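Local atomic coordinates of probable ferredoxin-dependent nitrite reductase NirA (Mycobacterium tuberculosis, PDB entry 1ZJ8), a protein that reduces sulfite to sulfide with electrons from ferredoxin, using a siroheme and a [4Fe-4S] cluster. Residues P195-E200 against V272-V277; F504-G509 against R523-T528. All coordinates share one frame; numbering follows the deposited sequence.

Contact 1: residues P195-E200 against V272-V277; sequences PTWAIE and VPLGEV
L274 reaches from the short 3-10 turn that follows strand 266-272 onto the first turn of helix 196-206, where P195, at the N-cap position, W197 and A198 receive it. Its CB meets nothing in 195-200, and the chain closes on the helix only from CG outward, with L274 CG 4.4 Å from W197 CE3. Because CG stands anti to the backbone N (chi1 -175°), the branch end is turned towards the helix start. There the two methyls are unequally engaged: L274 CD1 lies 3.5 Å from P195 CA and 3.7 Å from both P195 CB and A198 CB, whereas CD2 touches only P195 CA, at longer range. The benzene side of the indole reaches the turn obliquely, W197 CZ3 being 3.7 Å from L274 O and 4.0 Å from G275 CA. Three residues on from L274, V277 CG1 meets A198 CB at 3.7 Å, so this small methyl is shared by a leucine and a valine branch. The contact grades from buried P195, A198 and V277 to the exposed W197 and G275. Beneath it, P195 and V277 both rest on I223 of strand 219-224 and, with L274, on L250 of strand 249-254, while W197 and A198 lean on P278 of helix 277-291; the contact thus brings the starts of two helices together over one mixed sheet.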
loop_
_atom_site.group_PDB
_atom_site.type_symbol
_atom_site.label_atom_id
_atom_site.label_comp_id
_atom_site.label_asym_id
_atom_site.label_seq_id
_atom_site.Cartn_x
_atom_site.Cartn_y
_atom_site.Cartn_z
ATOM N N PRO A 195 -5.646 8.450 16.832
ATOM C CA PRO A 195 -6.880 8.711 16.158
ATOM C C PRO A 195 -7.582 7.405 15.765
ATOM O O PRO A 195 -8.497 7.430 14.932
ATOM C CB PRO A 195 -6.404 9.472 14.933
ATOM C CG PRO A 195 -5.130 8.778 14.569
ATOM C CD PRO A 195 -4.565 8.209 15.862
ATOM N N THR A 196 -7.164 6.276 16.344
ATOM C CA THR A 196 -7.760 4.985 16.015
ATOM C C THR A 196 -9.275 5.065 16.038
ATOM O O THR A 196 -9.933 4.578 15.125
ATOM C CB THR A 196 -7.366 3.902 16.986
ATOM O OG1 THR A 196 -5.947 3.800 17.022
ATOM C CG2 THR A 196 -7.973 2.572 16.551
ATOM N N TRP A 197 -9.823 5.698 17.067
ATOM C CA TRP A 197 -11.256 5.918 17.131
ATOM C C TRP A 197 -11.879 6.384 15.813
ATOM O O TRP A 197 -12.985 5.944 15.466
ATOM C CB TRP A 197 -11.602 6.946 18.191
ATOM C CG TRP A 197 -13.064 7.107 18.344
ATOM C CD1 TRP A 197 -13.889 6.377 19.147
ATOM C CD2 TRP A 197 -13.893 8.064 17.679
ATOM N NE1 TRP A 197 -15.181 6.826 19.037
ATOM C CE2 TRP A 197 -15.213 7.860 18.133
ATOM C CE3 TRP A 197 -13.645 9.086 16.749
ATOM C CZ2 TRP A 197 -16.286 8.632 17.677
ATOM C CZ3 TRP A 197 -14.703 9.859 16.312
ATOM C CH2 TRP A 197 -16.008 9.625 16.774
ATOM N N ALA A 198 -11.212 7.287 15.096
ATOM C CA ALA A 198 -11.778 7.808 13.855
ATOM C C ALA A 198 -11.852 6.714 12.791
ATOM O O ALA A 198 -12.820 6.636 12.042
ATOM C CB ALA A 198 -10.973 9.005 13.345
ATOM N N ILE A 199 -10.811 5.886 12.726
ATOM C CA ILE A 199 -10.692 4.847 11.702
ATOM C C ILE A 199 -11.760 3.847 11.942
ATOM O O ILE A 199 -12.388 3.363 11.009
ATOM C CB ILE A 199 -9.327 4.107 11.770
ATOM C CG1 ILE A 199 -8.203 5.087 11.408
ATOM C CG2 ILE A 199 -9.339 2.832 10.869
ATOM C CD1 ILE A 199 -6.832 4.468 11.224
ATOM N N GLU A 200 -11.951 3.529 13.211
ATOM C CA GLU A 200 -12.915 2.541 13.584
ATOM C C GLU A 200 -14.310 2.992 13.260
ATOM O O GLU A 200 -15.069 2.205 12.719
ATOM C CB GLU A 200 -12.742 2.201 15.051
ATOM C CG GLU A 200 -11.455 1.413 15.283
ATOM C CD GLU A 200 -11.359 0.858 16.692
ATOM O OE1 GLU A 200 -11.979 1.433 17.623
ATOM O OE2 GLU A 200 -10.655 -0.157 16.869
ATOM N N VAL A 272 -8.764 19.637 12.166
ATOM C CA VAL A 272 -9.993 18.903 12.431
ATOM C C VAL A 272 -9.877 18.133 13.755
ATOM O O VAL A 272 -9.022 17.249 13.892
ATOM C CB VAL A 272 -10.254 17.895 11.300
ATOM C CG1 VAL A 272 -11.564 17.139 11.529
ATOM C CG2 VAL A 272 -10.261 18.607 9.938
ATOM N N PRO A 273 -10.748 18.435 14.734
ATOM C CA PRO A 273 -10.610 17.724 16.017
ATOM C C PRO A 273 -11.009 16.254 15.829
ATOM O O PRO A 273 -11.795 15.925 14.927
ATOM C CB PRO A 273 -11.589 18.467 16.932
ATOM C CG PRO A 273 -12.656 18.999 15.976
ATOM C CD PRO A 273 -11.918 19.340 14.711
ATOM N N LEU A 274 -10.472 15.365 16.645
ATOM C CA LEU A 274 -10.691 13.932 16.414
ATOM C C LEU A 274 -12.175 13.528 16.211
ATOM O O LEU A 274 -12.475 12.660 15.382
ATOM C CB LEU A 274 -10.044 13.114 17.542
ATOM C CG LEU A 274 -10.081 11.596 17.367
ATOM C CD1 LEU A 274 -9.470 11.133 16.035
ATOM C CD2 LEU A 274 -9.361 10.940 18.533
ATOM N N GLY A 275 -13.084 14.151 16.966
ATOM C CA GLY A 275 -14.516 13.854 16.874
ATOM C C GLY A 275 -15.171 14.120 15.518
ATOM O O GLY A 275 -16.121 13.456 15.144
ATOM N N GLU A 276 -14.645 15.089 14.777
ATOM C CA GLU A 276 -15.219 15.522 13.505
ATOM C C GLU A 276 -14.578 14.810 12.291
ATOM O O GLU A 276 -14.994 15.050 11.147
ATOM C CB GLU A 276 -15.064 17.057 13.363
ATOM C CG GLU A 276 -16.135 17.946 14.079
ATOM C CD GLU A 276 -15.706 19.439 14.299
ATOM O OE1 GLU A 276 -14.838 19.994 13.570
ATOM O OE2 GLU A 276 -16.252 20.063 15.240
ATOM N N VAL A 277 -13.610 13.918 12.533
ATOM C CA VAL A 277 -12.834 13.294 11.454
ATOM C C VAL A 277 -13.688 12.408 10.548
ATOM O O VAL A 277 -13.652 12.581 9.327
ATOM C CB VAL A 277 -11.545 12.544 11.980
ATOM C CG1 VAL A 277 -10.826 11.776 10.859
ATOM C CG2 VAL A 277 -10.573 13.530 12.619
#

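Contact 2: residues F504-G509 against R523-T528; sequences FQVHLG and RQHKVT
F504 and V527 face each other as an antiparallel hydrogen-bonded pair in the β-hairpin of strands 500-508 and 520-528, the latter forming one margin of a mixed sheet. Two backbone bonds close the pair. V527 N donates to F504 O over 2.9 Å, nearly straight at 166°; in return F504 N donates to V527 O over 2.6 Å, a more bent bond of 140°. The paired residues turn their side chains to the same face of the sheet, and V506 joins them there. Its CG2, beside the backbone N while CG1 is anti to it (chi1 173°), meets V527 CG2 at 3.7 Å, methyl against methyl. V506 also serves a second neighbour: H525 CD2 lies 4.0 Å from V506 CB and only slightly farther from V506 CG2, with the imidazole presented obliquely to the branch. Where strand 520-528 is interrupted, K526 contributes backbone rather than side chain, its CA approaching F504 O.

In the next shell, helix 532-545 covers this apolar face, Y535 packing on both V506 and V527 and L532 touching F504, while T528 N bonds to E531 OE1 just ahead of the helix. On the other flank, K489 of strand 486-494 pairs with Q505 through the backbone, and K489 NZ hydrogen-bonds to Q505 OE1. F504 additionally touches F488 and A439, and its side chain is about 8 Å from that of C428, which lines the pocket of the [4Fe-4S] cluster and is probably one of its ligands. The phenyl presents its edge to the partner strand, F504 CD1 lying 3.8 Å from V527 O, near the ring plane.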
loop_
_atom_site.group_PDB
_atom_site.type_symbol
_atom_site.label_atom_id
_atom_site.label_comp_id
_atom_site.label_asym_id
_atom_site.label_seq_id
_atom_site.Cartn_x
_atom_site.Cartn_y
_atom_site.Cartn_z
ATOM N N PHE A 504 14.229 -3.001 -16.337
ATOM C CA PHE A 504 13.685 -1.932 -15.503
ATOM C C PHE A 504 14.176 -0.551 -15.951
ATOM O O PHE A 504 15.330 -0.384 -16.355
ATOM C CB PHE A 504 14.053 -2.183 -14.021
ATOM C CG PHE A 504 13.500 -3.479 -13.465
ATOM C CD1 PHE A 504 14.221 -4.668 -13.567
ATOM C CD2 PHE A 504 12.253 -3.517 -12.869
ATOM C CE1 PHE A 504 13.711 -5.864 -13.084
ATOM C CE2 PHE A 504 11.747 -4.709 -12.389
ATOM C CZ PHE A 504 12.483 -5.885 -12.500
ATOM N N GLN A 505 13.264 0.417 -15.895
ATOM C CA GLN A 505 13.587 1.834 -16.003
ATOM C C GLN A 505 13.850 2.314 -14.579
ATOM O O GLN A 505 13.215 1.839 -13.641
ATOM C CB GLN A 505 12.398 2.599 -16.635
ATOM C CG GLN A 505 12.648 4.098 -17.017
ATOM C CD GLN A 505 11.419 4.782 -17.722
ATOM O OE1 GLN A 505 10.747 5.647 -17.145
ATOM N NE2 GLN A 505 11.143 4.378 -18.967
ATOM N N VAL A 506 14.779 3.247 -14.427
ATOM C CA VAL A 506 15.329 3.625 -13.133
ATOM C C VAL A 506 14.926 5.041 -12.724
ATOM O O VAL A 506 15.133 5.993 -13.472
ATOM C CB VAL A 506 16.870 3.542 -13.212
ATOM C CG1 VAL A 506 17.557 4.088 -11.949
ATOM C CG2 VAL A 506 17.274 2.092 -13.480
ATOM N N HIS A 507 14.361 5.181 -11.530
ATOM C CA HIS A 507 14.033 6.494 -10.983
ATOM C C HIS A 507 14.928 6.678 -9.765
ATOM O O HIS A 507 14.993 5.800 -8.903
ATOM C CB HIS A 507 12.550 6.594 -10.599
ATOM C CG HIS A 507 11.595 6.421 -11.751
ATOM N ND1 HIS A 507 10.767 7.434 -12.195
ATOM C CD2 HIS A 507 11.317 5.346 -12.533
ATOM C CE1 HIS A 507 10.036 6.998 -13.208
ATOM N NE2 HIS A 507 10.349 5.734 -13.432
ATOM N N LEU A 508 15.641 7.794 -9.700
ATOM C CA LEU A 508 16.597 8.005 -8.625
ATOM C C LEU A 508 16.239 9.223 -7.778
ATOM O O LEU A 508 15.867 10.271 -8.310
ATOM C CB LEU A 508 17.997 8.148 -9.210
ATOM C CG LEU A 508 18.578 6.851 -9.785
ATOM C CD1 LEU A 508 19.618 7.140 -10.852
ATOM C CD2 LEU A 508 19.192 5.997 -8.687
ATOM N N GLY A 509 16.347 9.084 -6.459
ATOM C CA GLY A 509 16.274 10.232 -5.546
ATOM C C GLY A 509 14.895 10.688 -5.059
ATOM O O GLY A 509 14.757 11.792 -4.543
ATOM N N ARG A 523 18.110 9.021 -19.092
ATOM C CA ARG A 523 17.869 9.285 -20.517
ATOM C C ARG A 523 17.739 8.023 -21.374
ATOM O O ARG A 523 16.630 7.627 -21.742
ATOM C CB ARG A 523 18.997 10.202 -21.048
ATOM C CG ARG A 523 19.129 10.327 -22.600
ATOM C CD ARG A 523 20.054 11.494 -23.027
ATOM N NE ARG A 523 21.076 11.792 -22.010
ATOM C CZ ARG A 523 21.726 12.953 -21.877
ATOM N NH1 ARG A 523 21.514 13.978 -22.709
ATOM N NH2 ARG A 523 22.621 13.084 -20.901
ATOM N N GLN A 524 18.881 7.424 -21.705
ATOM C CA GLN A 524 18.939 6.175 -22.467
ATOM C C GLN A 524 19.438 5.174 -21.438
ATOM O O GLN A 524 20.652 4.975 -21.288
ATOM C CB GLN A 524 19.894 6.257 -23.684
ATOM C CG GLN A 524 20.157 4.892 -24.398
ATOM C CD GLN A 524 21.508 4.810 -25.147
ATOM O OE1 GLN A 524 21.894 5.738 -25.870
ATOM N NE2 GLN A 524 22.209 3.677 -24.994
ATOM N N HIS A 525 18.484 4.596 -20.702
ATOM C CA HIS A 525 18.781 3.721 -19.571
ATOM C C HIS A 525 17.781 2.578 -19.435
ATOM O O HIS A 525 16.574 2.790 -19.293
ATOM C CB HIS A 525 18.794 4.550 -18.286
ATOM C CG HIS A 525 19.674 3.998 -17.213
ATOM N ND1 HIS A 525 20.634 3.037 -17.454
ATOM C CD2 HIS A 525 19.772 4.307 -15.896
ATOM C CE1 HIS A 525 21.270 2.759 -16.328
ATOM N NE2 HIS A 525 20.765 3.517 -15.369
ATOM N N LYS A 526 18.303 1.360 -19.507
ATOM C CA LYS A 526 17.538 0.163 -19.226
ATOM C C LYS A 526 18.448 -0.720 -18.374
ATOM O O LYS A 526 19.640 -0.831 -18.658
ATOM C CB LYS A 526 17.131 -0.553 -20.529
ATOM C CG LYS A 526 16.072 0.183 -21.400
ATOM C CD LYS A 526 16.141 -0.289 -22.883
ATOM C CE LYS A 526 14.934 0.166 -23.732
ATOM N NZ LYS A 526 14.679 -0.674 -24.957
ATOM N N VAL A 527 17.896 -1.308 -17.315
ATOM C CA VAL A 527 18.636 -2.259 -16.473
ATOM C C VAL A 527 17.917 -3.600 -16.538
ATOM O O VAL A 527 16.742 -3.698 -16.172
ATOM C CB VAL A 527 18.742 -1.796 -14.991
ATOM C CG1 VAL A 527 19.395 -2.881 -14.134
ATOM C CG2 VAL A 527 19.531 -0.496 -14.880
ATOM N N THR A 528 18.608 -4.625 -17.023
ATOM C CA THR A 528 18.001 -5.939 -17.117
ATOM C C THR A 528 17.879 -6.556 -15.743
ATOM O O THR A 528 18.681 -6.281 -14.849
ATOM C CB THR A 528 18.827 -6.864 -17.979
ATOM O OG1 THR A 528 20.215 -6.593 -17.750
ATOM C CG2 THR A 528 18.492 -6.653 -19.452
#

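In the fold
The two contacts lie in different parts of the chain, on opposite sides of its centre; their centres are about 42 Å apart and their nearest atoms about 28 Å. Contact 1 packs a helix start against a turn leading into a second helix; it is partly buried, with an exposed fringe, and relies on apolar contacts, with some backbone of the turn against the indole and no hydrogen bond between its segments. Contact 2 is mostly buried, and there backbone hydrogen bonds set the register while valines with a histidine fill in around them. Contact 1 lies on one mixed sheet, contact 2 is part of another, and only contact 2 comes near the cofactors.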